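Local coordinates for protein short chain dehydrogenase (Mycobacterium smegmatis, PDB 3UCX) that probably acts as an oxidoreductase of the short-chain dehydrogenase/reductase family, whose relatives bind a nicotinamide cofactor in a Rossmann fold, at residues S147-V150 against R151-Q154; H77-D80 against E81-A85; T197-S200 against Y201-Q205; G24-L27 against A28-A32. All blocks are in the same frame, centred on the assembly; numbering follows the deposited sequence. Where two conformers were deposited one is given.

Contact 1: residues S147-V150 against R151-Q154; sequences SMVV and RHSQ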
loop_
_atom_site.group_PDB
_atom_site.type_symbol
_atom_site.label_atom_id
_atom_site.label_comp_id
_atom_site.label_asym_id
_atom_site.label_seq_id
_atom_site.Cartn_x
_atom_site.Cartn_y
_atom_site.Cartn_z
ATOM N N SER A 147 9.604 -11.999 -1.120
ATOM C CA SER A 147 9.550 -12.091 -2.579
ATOM C C SER A 147 8.707 -10.990 -3.189
ATOM O O SER A 147 7.699 -10.575 -2.628
ATOM C CB SER A 147 8.971 -13.432 -3.020
ATOM O OG SER A 147 8.742 -13.477 -4.438
ATOM N N MET A 148 9.141 -10.532 -4.360
ATOM C CA MET A 148 8.365 -9.618 -5.220
ATOM C C MET A 148 6.942 -10.063 -5.494
ATOM O O MET A 148 6.099 -9.250 -5.813
ATOM C CB MET A 148 9.114 -9.441 -6.552
ATOM C CG MET A 148 8.651 -8.276 -7.397
ATOM S SD MET A 148 9.700 -8.016 -8.849
ATOM C CE MET A 148 9.222 -9.437 -9.863
ATOM N N VAL A 149 6.679 -11.363 -5.436
ATOM C CA VAL A 149 5.355 -11.915 -5.683
ATOM C C VAL A 149 4.273 -11.246 -4.826
ATOM O O VAL A 149 3.125 -11.207 -5.200
ATOM C CB VAL A 149 5.341 -13.430 -5.387
ATOM C CG1 VAL A 149 5.331 -13.686 -3.883
ATOM C CG2 VAL A 149 4.160 -14.097 -6.052
ATOM N N VAL A 150 4.649 -10.724 -3.655
ATOM C CA VAL A 150 3.640 -10.072 -2.824
ATOM C C VAL A 150 3.160 -8.733 -3.416
ATOM O O VAL A 150 2.151 -8.182 -2.980
ATOM C CB VAL A 150 4.091 -9.903 -1.357
ATOM C CG1 VAL A 150 4.478 -11.266 -0.760
ATOM C CG2 VAL A 150 5.213 -8.881 -1.228
ATOM N N ARG A 151 3.890 -8.217 -4.409
ATOM C CA ARG A 151 3.581 -6.919 -5.021
ATOM C C ARG A 151 2.660 -7.017 -6.235
ATOM O O ARG A 151 2.265 -5.986 -6.784
ATOM C CB ARG A 151 4.878 -6.218 -5.432
ATOM C CG ARG A 151 5.846 -6.001 -4.276
ATOM C CD ARG A 151 5.306 -5.040 -3.249
ATOM N NE ARG A 151 6.275 -4.679 -2.213
ATOM C CZ ARG A 151 5.950 -4.075 -1.069
ATOM N NH1 ARG A 151 4.664 -3.729 -0.838
ATOM N NH2 ARG A 151 6.896 -3.782 -0.167
ATOM N N HIS A 152 2.328 -8.238 -6.659
ATOM C CA HIS A 152 1.429 -8.442 -7.798
ATOM C C HIS A 152 0.498 -9.603 -7.578
ATOM O O HIS A 152 0.541 -10.242 -6.527
ATOM C CB HIS A 152 2.223 -8.558 -9.134
ATOM C CG HIS A 152 3.155 -9.749 -9.231
ATOM N ND1 HIS A 152 2.732 -10.994 -9.559
ATOM C CD2 HIS A 152 4.549 -9.827 -9.128
ATOM C CE1 HIS A 152 3.800 -11.832 -9.613
ATOM N NE2 HIS A 152 4.910 -11.111 -9.341
ATOM N N SER A 153 -0.372 -9.863 -8.559
ATOM C CA SER A 153 -1.362 -10.931 -8.439
ATOM C C SER A 153 -1.411 -11.783 -9.702
ATOM O O SER A 153 -2.473 -12.285 -10.105
ATOM C CB SER A 153 -2.720 -10.296 -8.134
ATOM O OG SER A 153 -2.676 -9.627 -6.878
ATOM N N GLN A 154 -0.246 -11.980 -10.319
ATOM C CA GLN A 154 -0.185 -12.650 -11.606
ATOM C C GLN A 154 -0.641 -14.094 -11.487
ATOM O O GLN A 154 -0.445 -14.775 -10.462
ATOM C CB GLN A 154 1.213 -12.551 -12.238
ATOM C CG GLN A 154 1.600 -11.129 -12.665
ATOM C CD GLN A 154 3.029 -11.061 -13.198
ATOM O OE1 GLN A 154 3.423 -11.907 -13.983
ATOM N NE2 GLN A 154 3.815 -10.074 -12.747
#

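Contact 2: residues H77-D80 against E81-A85; sequences HLVD and ETMKA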
loop_
_atom_site.group_PDB
_atom_site.type_symbol
_atom_site.label_atom_id
_atom_site.label_comp_id
_atom_site.label_asym_id
_atom_site.label_seq_id
_atom_site.Cartn_x
_atom_site.Cartn_y
_atom_site.Cartn_z
ATOM N N HIS A 77 17.727 -28.315 18.715
ATOM C CA HIS A 77 19.113 -28.754 18.558
ATOM C C HIS A 77 19.974 -27.688 17.904
ATOM O O HIS A 77 21.074 -27.414 18.376
ATOM C CB HIS A 77 19.172 -30.076 17.778
ATOM C CG HIS A 77 20.574 -30.562 17.485
ATOM N ND1 HIS A 77 21.393 -31.043 18.446
ATOM C CD2 HIS A 77 21.283 -30.655 16.283
ATOM C CE1 HIS A 77 22.566 -31.408 17.898
ATOM N NE2 HIS A 77 22.502 -31.172 16.574
ATOM N N LEU A 78 19.496 -27.078 16.823
ATOM C CA LEU A 78 20.230 -25.951 16.192
ATOM C C LEU A 78 20.550 -24.819 17.178
ATOM O O LEU A 78 21.662 -24.317 17.212
ATOM C CB LEU A 78 19.428 -25.386 15.015
ATOM C CG LEU A 78 19.935 -24.118 14.330
ATOM C CD1 LEU A 78 21.268 -24.379 13.632
ATOM C CD2 LEU A 78 18.880 -23.593 13.346
ATOM N N VAL A 79 19.569 -24.418 17.975
ATOM C CA VAL A 79 19.782 -23.397 18.996
ATOM C C VAL A 79 20.843 -23.867 20.003
ATOM O O VAL A 79 21.773 -23.137 20.314
ATOM C CB VAL A 79 18.466 -23.040 19.726
ATOM C CG1 VAL A 79 18.724 -22.063 20.872
ATOM C CG2 VAL A 79 17.459 -22.458 18.734
ATOM N N ASP A 80 20.701 -25.088 20.499
ATOM C CA ASP A 80 21.653 -25.609 21.482
ATOM C C ASP A 80 23.079 -25.654 20.914
ATOM O O ASP A 80 24.032 -25.202 21.563
ATOM C CB ASP A 80 21.213 -26.987 22.003
ATOM C CG ASP A 80 19.994 -26.921 22.919
ATOM O OD1 ASP A 80 19.698 -25.843 23.487
ATOM O OD2 ASP A 80 19.307 -27.963 23.078
ATOM N N GLU A 81 23.223 -26.111 19.673
ATOM C CA GLU A 81 24.563 -26.209 19.067
ATOM C C GLU A 81 25.183 -24.834 18.845
ATOM O O GLU A 81 26.371 -24.626 19.089
ATOM C CB GLU A 81 24.522 -27.014 17.771
ATOM C CG GLU A 81 24.311 -28.505 17.995
ATOM C CD GLU A 81 25.484 -29.166 18.697
ATOM O OE1 GLU A 81 26.632 -29.013 18.242
ATOM O OE2 GLU A 81 25.253 -29.826 19.720
ATOM N N THR A 82 24.363 -23.880 18.416
ATOM C CA THR A 82 24.804 -22.498 18.243
ATOM C C THR A 82 25.280 -21.869 19.543
ATOM O O THR A 82 26.302 -21.189 19.590
ATOM C CB THR A 82 23.640 -21.653 17.667
ATOM O OG1 THR A 82 23.298 -22.158 16.372
ATOM C CG2 THR A 82 24.015 -20.183 17.570
ATOM N N MET A 83 24.506 -22.054 20.601
ATOM C CA MET A 83 24.855 -21.451 21.880
ATOM C C MET A 83 26.084 -22.147 22.481
ATOM O O MET A 83 26.915 -21.506 23.114
ATOM C CB MET A 83 23.637 -21.471 22.802
ATOM C CG MET A 83 22.444 -20.705 22.200
ATOM S SD MET A 83 22.838 -19.050 21.558
ATOM C CE MET A 83 23.226 -18.405 23.191
ATOM N N LYS A 84 26.226 -23.440 22.225
ATOM C CA LYS A 84 27.428 -24.172 22.647
ATOM C C LYS A 84 28.681 -23.667 21.886
ATOM O O LYS A 84 29.732 -23.447 22.473
ATOM C CB LYS A 84 27.202 -25.682 22.443
ATOM C CG LYS A 84 28.380 -26.554 22.813
ATOM C CD LYS A 84 28.177 -28.009 22.400
ATOM C CE LYS A 84 29.481 -28.778 22.574
ATOM N NZ LYS A 84 29.462 -30.154 21.987
ATOM N N ALA A 85 28.560 -23.448 20.581
ATOM C CA ALA A 85 29.709 -23.024 19.765
ATOM C C ALA A 85 30.061 -21.550 19.943
ATOM O O ALA A 85 31.231 -21.207 20.018
ATOM C CB ALA A 85 29.443 -23.290 18.286
#

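Contact 3: residues T197-S200 against Y201-Q205; sequences TLKS and YFEHQ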
loop_
_atom_site.group_PDB
_atom_site.type_symbol
_atom_site.label_atom_id
_atom_site.label_comp_id
_atom_site.label_asym_id
_atom_site.label_seq_id
_atom_site.Cartn_x
_atom_site.Cartn_y
_atom_site.Cartn_z
ATOM N N THR A 197 22.932 -19.989 -10.700
ATOM C CA THR A 197 21.729 -20.819 -10.606
ATOM C C THR A 197 20.598 -20.374 -11.540
ATOM O O THR A 197 19.992 -21.198 -12.239
ATOM C CB THR A 197 21.190 -20.851 -9.167
ATOM O OG1 THR A 197 22.193 -21.373 -8.288
ATOM C CG2 THR A 197 19.934 -21.710 -9.068
ATOM N N LEU A 198 20.283 -19.081 -11.538
ATOM C CA LEU A 198 19.235 -18.575 -12.416
ATOM C C LEU A 198 19.638 -18.681 -13.893
ATOM O O LEU A 198 18.800 -18.941 -14.738
ATOM C CB LEU A 198 18.876 -17.127 -12.084
ATOM C CG LEU A 198 17.671 -16.587 -12.865
ATOM C CD1 LEU A 198 16.406 -17.419 -12.609
ATOM C CD2 LEU A 198 17.428 -15.115 -12.547
ATOM N N LYS A 199 20.912 -18.477 -14.186
ATOM C CA LYS A 199 21.406 -18.644 -15.551
ATOM C C LYS A 199 21.153 -20.064 -16.087
ATOM O O LYS A 199 20.649 -20.213 -17.206
ATOM C CB LYS A 199 22.879 -18.301 -15.646
ATOM C CG LYS A 199 23.423 -18.457 -17.067
ATOM C CD LYS A 199 24.749 -17.752 -17.253
ATOM C CE LYS A 199 25.332 -18.053 -18.629
ATOM N NZ LYS A 199 26.120 -16.883 -19.122
ATOM N N SER A 200 21.452 -21.094 -15.281
ATOM C CA SER A 200 21.223 -22.495 -15.711
ATOM C C SER A 200 19.757 -22.723 -15.975
ATOM O O SER A 200 19.380 -23.470 -16.875
ATOM C CB SER A 200 21.666 -23.519 -14.661
ATOM O OG SER A 200 22.979 -23.277 -14.245
ATOM N N TYR A 201 18.931 -22.097 -15.153
ATOM C CA TYR A 201 17.506 -22.203 -15.300
ATOM C C TYR A 201 17.040 -21.537 -16.586
ATOM O O TYR A 201 16.231 -22.107 -17.333
ATOM C CB TYR A 201 16.811 -21.573 -14.105
ATOM C CG TYR A 201 15.330 -21.566 -14.251
ATOM C CD1 TYR A 201 14.609 -22.750 -14.234
ATOM C CD2 TYR A 201 14.640 -20.375 -14.425
ATOM C CE1 TYR A 201 13.231 -22.741 -14.374
ATOM C CE2 TYR A 201 13.272 -20.357 -14.560
ATOM C CZ TYR A 201 12.577 -21.544 -14.534
ATOM O OH TYR A 201 11.218 -21.506 -14.682
ATOM N N PHE A 202 17.543 -20.337 -16.862
ATOM C CA PHE A 202 17.200 -19.672 -18.119
ATOM C C PHE A 202 17.706 -20.483 -19.335
ATOM O O PHE A 202 17.053 -20.506 -20.384
ATOM C CB PHE A 202 17.721 -18.238 -18.151
ATOM C CG PHE A 202 16.907 -17.253 -17.314
ATOM C CD1 PHE A 202 15.764 -17.642 -16.617
ATOM C CD2 PHE A 202 17.268 -15.913 -17.279
ATOM C CE1 PHE A 202 15.029 -16.723 -15.871
ATOM C CE2 PHE A 202 16.555 -15.000 -16.532
ATOM C CZ PHE A 202 15.422 -15.399 -15.837
ATOM N N GLU A 203 18.849 -21.139 -19.191
ATOM C CA GLU A 203 19.370 -22.004 -20.264
ATOM C C GLU A 203 18.435 -23.176 -20.551
ATOM O O GLU A 203 18.160 -23.479 -21.715
ATOM C CB GLU A 203 20.780 -22.479 -19.935
ATOM C CG GLU A 203 21.802 -21.363 -20.082
ATOM C CD GLU A 203 23.159 -21.718 -19.526
ATOM O OE1 GLU A 203 23.260 -22.727 -18.803
ATOM O OE2 GLU A 203 24.125 -20.974 -19.799
ATOM N N HIS A 204 17.928 -23.810 -19.497
ATOM C CA HIS A 204 16.908 -24.859 -19.630
ATOM C C HIS A 204 15.659 -24.359 -20.318
ATOM O O HIS A 204 15.156 -24.997 -21.253
ATOM C CB HIS A 204 16.547 -25.427 -18.261
ATOM C CG HIS A 204 15.438 -26.444 -18.308
ATOM N ND1 HIS A 204 15.647 -27.727 -18.676
ATOM C CD2 HIS A 204 14.068 -26.325 -18.044
ATOM C CE1 HIS A 204 14.478 -28.400 -18.638
ATOM N NE2 HIS A 204 13.511 -27.540 -18.256
ATOM N N GLN A 205 15.148 -23.213 -19.867
ATOM C CA GLN A 205 13.957 -22.602 -20.461
ATOM C C GLN A 205 14.198 -22.222 -21.930
ATOM O O GLN A 205 13.292 -22.342 -22.759
ATOM C CB GLN A 205 13.542 -21.350 -19.688
ATOM C CG GLN A 205 13.139 -21.597 -18.244
ATOM C CD GLN A 205 11.842 -22.365 -18.137
ATOM O OE1 GLN A 205 11.832 -23.552 -17.785
ATOM N NE2 GLN A 205 10.737 -21.698 -18.450
#

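Contact 4: residues G24-L27 against A28-A32; sequences GTTL and ARRCA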
loop_
_atom_site.group_PDB
_atom_site.type_symbol
_atom_site.label_atom_id
_atom_site.label_comp_id
_atom_site.label_asym_id
_atom_site.label_seq_id
_atom_site.Cartn_x
_atom_site.Cartn_y
_atom_site.Cartn_z
ATOM N N GLY A 24 21.729 -17.888 -0.770
ATOM C CA GLY A 24 22.247 -18.372 0.513
ATOM C C GLY A 24 23.760 -18.454 0.600
ATOM O O GLY A 24 24.372 -18.070 1.605
ATOM N N THR A 25 24.381 -18.979 -0.455
ATOM C CA THR A 25 25.820 -19.108 -0.498
ATOM C C THR A 25 26.469 -17.722 -0.606
ATOM O O THR A 25 27.420 -17.407 0.118
ATOM C CB THR A 25 26.253 -20.038 -1.659
ATOM O OG1 THR A 25 25.698 -21.351 -1.447
ATOM C CG2 THR A 25 27.774 -20.145 -1.748
ATOM N N THR A 26 25.949 -16.882 -1.494
ATOM C CA THR A 26 26.440 -15.514 -1.609
ATOM C C THR A 26 26.335 -14.768 -0.278
ATOM O O THR A 26 27.261 -14.087 0.133
ATOM C CB THR A 26 25.675 -14.733 -2.689
ATOM O OG1 THR A 26 25.974 -15.300 -3.966
ATOM C CG2 THR A 26 26.093 -13.253 -2.692
ATOM N N LEU A 27 25.210 -14.925 0.398
ATOM C CA LEU A 27 24.977 -14.252 1.678
ATOM C C LEU A 27 25.983 -14.656 2.759
ATOM O O LEU A 27 26.555 -13.795 3.437
ATOM C CB LEU A 27 23.522 -14.524 2.117
ATOM C CG LEU A 27 22.828 -13.631 3.135
ATOM C CD1 LEU A 27 22.830 -12.158 2.741
ATOM C CD2 LEU A 27 21.407 -14.159 3.296
ATOM N N ALA A 28 26.229 -15.952 2.888
ATOM C CA ALA A 28 27.174 -16.488 3.868
ATOM C C ALA A 28 28.553 -15.914 3.611
ATOM O O ALA A 28 29.234 -15.434 4.533
ATOM C CB ALA A 28 27.217 -18.013 3.772
ATOM N N ARG A 29 28.965 -15.941 2.345
ATOM C CA ARG A 29 30.248 -15.398 1.967
ATOM C C ARG A 29 30.310 -13.933 2.306
ATOM O O ARG A 29 31.261 -13.479 2.926
ATOM C CB ARG A 29 30.516 -15.643 0.462
ATOM C CG ARG A 29 31.823 -15.046 -0.061
ATOM C CD ARG A 29 32.006 -15.177 -1.579
ATOM N NE ARG A 29 30.922 -14.605 -2.386
ATOM C CZ ARG A 29 30.757 -13.307 -2.668
ATOM N NH1 ARG A 29 31.605 -12.392 -2.212
ATOM N NH2 ARG A 29 29.730 -12.919 -3.426
ATOM N N ARG A 30 29.295 -13.165 1.892
ATOM C CA ARG A 30 29.313 -11.736 2.133
ATOM C C ARG A 30 29.313 -11.382 3.631
ATOM O O ARG A 30 29.990 -10.458 4.024
ATOM C CB ARG A 30 28.161 -11.032 1.397
ATOM C CG ARG A 30 28.334 -11.025 -0.128
ATOM C CD ARG A 30 29.291 -9.935 -0.605
ATOM N NE ARG A 30 28.855 -8.608 -0.179
ATOM C CZ ARG A 30 27.812 -7.963 -0.688
ATOM N NH1 ARG A 30 27.112 -8.493 -1.680
ATOM N NH2 ARG A 30 27.477 -6.773 -0.210
ATOM N N CYS A 31 28.551 -12.103 4.453
ATOM C CA CYS A 31 28.529 -11.828 5.903
ATOM C C CYS A 31 29.911 -12.029 6.505
ATOM O O CYS A 31 30.374 -11.197 7.284
ATOM C CB CYS A 31 27.520 -12.716 6.619
ATOM S SG CYS A 31 25.803 -12.259 6.307
ATOM N N ALA A 32 30.566 -13.110 6.096
ATOM C CA ALA A 32 31.917 -13.448 6.566
ATOM C C ALA A 32 32.929 -12.374 6.154
ATOM O O ALA A 32 33.712 -11.927 6.969
ATOM C CB ALA A 32 32.328 -14.827 6.068
HETATM O O HOH W 1 28.272 -14.602 -5.077
#

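Contact 1: residues S147-V150 against R151-Q154
The carbonyl oxygen Met148 O takes the backbone N-H of Arg151, with Arg151 N at 2.8 Å from Met148 O. Arg151 also lays its CB against this oxygen, 3.3 Å from Met148 O. One residue on, His152 N makes a weak bond of 3.4 Å to Val149 O, which closes the short 3-10 turn. Ser147 comes just before the 3-10 segment, and its OG accepts from Val149 N at 3.1 Å, an ST turn. This is the loop after strand 141-145, which in short-chain dehydrogenases borders the active site; Ser147 packs on Tyr160 of helix 158-179. The imidazole of His152 folds back over the turn because CG sits between its backbone N and carbonyl carbon (chi1 64°). Val149 CA lies over one face of the His152 ring in a CH-pi contact, 4.2 Å from its centroid, and Gln154 NE2 stands over the opposite face, 3.4 Å above the plane and over the ring centre. The rotation of the ring is fixed at its edge, where Gln154 N donates to His152 ND1 at 3.2 Å, almost exactly in the ring plane. The guanidinium of Arg151 leaves the turn and forms a salt bridge through NE to Asp256.

Contact 2: residues H77-D80 against E81-A85
His77 and Glu81, one helical turn apart, meet through a methylene laid on a ring. Glu81 CG stands over one face of the imidazole, shifted toward its rim, and comes to 3.4 Å from His77 CE1 in a CH-pi contact. Both side chains are set up for this by their first torsions: His77 CG is anti to its backbone N (chi1 176°), while Glu81 CG is anti to its carbonyl carbon, and a second bend at chi2 curls the carboxylate back toward the ring. The two planes end up 28° apart, with Glu81 OE2 at 3.6 Å from His77 CE1.

Beneath this pair runs the helix backbone, where Glu81 N donates to His77 O at 2.8 Å. Next to it, Leu78 O accepts two bonds from Thr82: one from N at 3.0 Å and one from OG1, with Thr82 OG1 2.8 Å from Leu78 O. The two donors reach the oxygen from opposite faces of its carbonyl plane. On the next strip Val79 CG1 and Met83 CG lie side by side at 4.2 Å.

Helix 72-85 rests on the parallel sheet through Leu78, which touches Val39 and Ala41 of strand 37-42 and Val65 of strand 62-66, while Val79 and Thr82 both pack on Phe131. The threonine hydroxyl, in a buried residue, is thus satisfied within its own helix, and the nearby carboxylate, with Glu81 OE2 4.2 Å from His77 ND1, would tend to stabilise a protonated imidazole.

Contact 3: residues T197-S200 against Y201-Q205
Leu198 lies over one face of the Phe202 ring, its CG 3.9 Å above the plane and displaced toward the rim, in a CH-pi contact. Leu198 CD1 comes to 3.6 Å from Phe202 CE1; the same methyl, Leu198 CD1, also meets the Tyr201 ring obliquely, 3.9 Å from Tyr201 CD2. Gln205 CG covers one face of that tyrosine ring. These are neighbours along helix 196-208, in the region after strand 184-190 where many short-chain dehydrogenases carry the segment that closes over the substrate; whether it does so here is not established. Phe202 also packs on Val213, Ile216 and Ala220 of helix 213-221, so the ring sits between the two helices' side chains, and Leu198 reaches on to Tyr192 and Leu229. The leucine is aimed at the rings by a CG anti to its backbone N (chi1 -173°). Along the backbone, Phe202 N donates to Leu198 O at 2.8 Å. On the outer side of the helix Lys199 and Glu203 pass each other without a salt bridge: Lys199 NZ stays 4.6 Å from Glu203 OE2, and it is the methylene Lys199 CE that comes within 3.4 Å of Glu203 OE2.

Contact 4: residues G24-L27 against A28-A32
Gly24, Thr25, Thr26 and Leu27 offer their carbonyl oxygens in turn to the N-H groups of Ala28, Arg29, Arg30 and Cys31, the i to i+4 pattern of a regular alpha helix. Arg30 N to Thr26 O, at 2.8 Å, is shorter than Ala28 N to Gly24 O, at 3.1 Å. The side chains meet at both i+3 and i+4: Thr26 CG2, anti to its backbone N, runs alongside both arginines and touches Arg29 NH2 at 3.7 Å and Arg30 CG at 4.1 Å. Arg29 sets out extended and then bends at chi3 (56°), which brings its guanidinium back over the helix so that Thr26 O lies over one face of it. A water ties the same two residues together, donating to Thr26 OG1 at 2.6 Å and accepting from Arg29 NH2 at 2.8 Å.

The polar ends have mostly acidic partners beyond the helix turn. Thr26 OG1 bonds to Glu232, Arg29 bridges to Glu33 through NH1, and Arg29 NH2 shares Asp233 OD1 with Arg30 NH1, so one carboxylate oxygen is gripped by two guanidinium groups at the start of helix 232-243, while Arg30 NH2 bonds to Ser237 OG. The inward side is apolar: Ala28 faces Ile16, Cys31 touches Val14, and Leu27 packs on Ile239 and Leu240. Helix 23-33 thus forms the crossover between strands 13-17 and 37-42, the first beta-alpha-beta unit of a Rossmann fold, where in relatives the glycine-rich turn before the helix holds the dinucleotide cofactor.

In the fold
From the N terminus the order is contact 4, contact 2, contact 1 and contact 3, each finishing before the next begins, so none nest or cross. Every one is a single continuous stretch, and none closes a long loop. Contact 4 belongs to the helix between strands 13-17 and 37-42, and contact 2 to the helix leading from strand 62-66 toward strand 91-94. Contact 1 follows strand 141-145, and contact 3 follows strand 184-190, so these two occupy successive excursions from the later half of the sheet. Contacts 3 and 4 come closest, with nearest atoms about 8 Å apart; contacts 2 and 3 lie on opposite sides of the chain's centre, their centres about 37 Å apart.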